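Local coordinates for protein phosphatase 2C (Toxoplasma gondii, PDB 3D8K) that probably removes phosphate from phosphoserine and phosphothreonine residues of other proteins, as a manganese-dependent phosphatase of the PP2C family, at residues D55-R60 against V224-A229. Numbering follows the deposited sequence.
Sequences DGFQGR and VPMTRA
F57 and P225 mark the closest approach of two irregular loops, their CA atoms 7.6 Å apart, and the gap between the backbones is bridged by side chains. F57 does nearly all the work from its side: its CB bond points at 224-229, and the phenyl ring ends up among V224, P225, M226 and A229. P225 sits over one face of that ring. Its CD is 4.3 Å from the centroid of the F57 ring and 21° off the ring normal, a CH-pi contact displaced toward the rim, while its CG lies against F57 CB. A229 arrives at the edge instead, its CB close to the ring plane and 3.7 Å from F57 CZ, about equally near CE1. Between these two positions the approaches are oblique. V224 CG1 is 4.2 Å from F57 CZ, and the selenomethionine M226 makes a Met-aromatic contact, its SE 5.3 Å from the centroid of the F57 ring and 60° off the normal. The bend at the end of the M226 chain (chi3 80°) then turns CE back to within 4.1 Å of F57 CD1.

The sequence DGFQG, running from the end of strand 48-55 into the loop before helix 61-74, probably corresponds to the DGHGG motif of PP2C phosphatases, with F57 in the histidine position. In relatives the aspartate carboxylate and the following glycine carbonyl help hold the metals. Here D55 OD1 makes a weak hydrogen bond to N315, and OD2 a long, weak ion pair with K314.

The second loop has its own supports. T227 OG1 is hydrogen-bonded to E200 and T227 O to R203, tying it to helix 198-206, and K236 NZ donates to A229 O. S232 also touches F57, and M226 rests on N175.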
# COMPACT_ATOMS: atom_id res chain seq x y z
N ASP C 55 25.51 4.24 -26.52
CA ASP C 55 26.03 3.81 -27.81
C ASP C 55 27.50 3.43 -27.64
O ASP C 55 28.36 4.29 -27.45
CB ASP C 55 25.87 4.94 -28.84
CG ASP C 55 26.34 4.54 -30.22
OD1 ASP C 55 26.09 3.37 -30.60
OD2 ASP C 55 26.95 5.38 -30.91
N GLY C 56 27.77 2.13 -27.71
CA GLY C 56 29.13 1.65 -27.51
C GLY C 56 30.03 1.48 -28.73
O GLY C 56 29.58 1.02 -29.78
N PHE C 57 31.30 1.85 -28.60
CA PHE C 57 32.21 1.67 -29.72
C PHE C 57 32.94 0.34 -29.65
O PHE C 57 33.62 0.01 -28.67
CB PHE C 57 33.22 2.81 -29.86
CG PHE C 57 33.60 3.47 -28.58
CD1 PHE C 57 32.74 4.35 -27.94
CD2 PHE C 57 34.88 3.27 -28.06
CE1 PHE C 57 33.13 5.04 -26.81
CE2 PHE C 57 35.29 3.95 -26.92
CZ PHE C 57 34.41 4.85 -26.29
N GLN C 58 32.75 -0.42 -30.73
CA GLN C 58 33.30 -1.75 -30.89
C GLN C 58 33.24 -2.57 -29.61
O GLN C 58 34.24 -2.76 -28.89
CB GLN C 58 34.69 -1.65 -31.50
CG GLN C 58 34.60 -1.12 -32.93
CD GLN C 58 33.30 -1.55 -33.64
OE1 GLN C 58 32.20 -1.13 -33.26
NE2 GLN C 58 33.43 -2.39 -34.67
N GLY C 59 32.02 -3.04 -29.36
CA GLY C 59 31.72 -3.82 -28.19
C GLY C 59 30.41 -3.33 -27.58
O GLY C 59 30.16 -2.12 -27.53
N ARG C 60 29.58 -4.26 -27.11
CA ARG C 60 28.32 -3.89 -26.50
C ARG C 60 28.40 -4.01 -24.98
O ARG C 60 27.52 -3.52 -24.27
CB ARG C 60 27.20 -4.77 -27.03
CG ARG C 60 25.83 -4.32 -26.59
CD ARG C 60 24.72 -5.17 -27.17
NE ARG C 60 24.57 -6.44 -26.46
CZ ARG C 60 23.60 -7.32 -26.70
NH1 ARG C 60 22.69 -7.06 -27.64
NH2 ARG C 60 23.53 -8.45 -26.01
N VAL C 224 39.67 6.41 -30.35
CA VAL C 224 38.35 6.89 -29.97
C VAL C 224 37.59 7.76 -30.97
O VAL C 224 38.10 8.74 -31.51
CB VAL C 224 38.44 7.63 -28.64
CG1 VAL C 224 37.11 7.59 -27.95
CG2 VAL C 224 39.50 6.96 -27.77
N PRO C 225 36.31 7.42 -31.21
CA PRO C 225 35.45 8.15 -32.15
C PRO C 225 34.89 9.45 -31.59
O PRO C 225 34.33 10.25 -32.33
CB PRO C 225 34.34 7.15 -32.45
CG PRO C 225 34.93 5.81 -32.04
CD PRO C 225 35.69 6.15 -30.81
N MSE C 226 35.03 9.66 -30.28
CA MSE C 226 34.52 10.87 -29.64
C MSE C 226 35.47 11.42 -28.56
O MSE C 226 36.49 10.81 -28.27
CB MSE C 226 33.14 10.57 -29.04
CG MSE C 226 33.15 9.36 -28.16
SE MSE C 226 31.34 8.71 -27.76
CE MSE C 226 31.12 7.78 -29.49
N THR C 227 35.14 12.57 -27.98
CA THR C 227 36.03 13.16 -26.98
C THR C 227 35.55 12.91 -25.55
O THR C 227 36.24 13.20 -24.58
CB THR C 227 36.18 14.68 -27.24
OG1 THR C 227 34.90 15.30 -27.19
CG2 THR C 227 36.79 14.93 -28.62
N ARG C 228 34.35 12.34 -25.43
CA ARG C 228 33.79 12.04 -24.13
C ARG C 228 33.08 10.70 -24.16
O ARG C 228 32.31 10.41 -25.08
CB ARG C 228 32.85 13.15 -23.69
CG ARG C 228 33.60 14.42 -23.33
CD ARG C 228 32.68 15.46 -22.77
NE ARG C 228 33.39 16.63 -22.29
CZ ARG C 228 32.80 17.70 -21.76
NH1 ARG C 228 31.48 17.75 -21.66
NH2 ARG C 228 33.54 18.71 -21.33
N ALA C 229 33.37 9.87 -23.16
CA ALA C 229 32.77 8.55 -23.10
C ALA C 229 33.03 7.86 -21.77
O ALA C 229 33.74 8.40 -20.92
CB ALA C 229 33.30 7.71 -24.26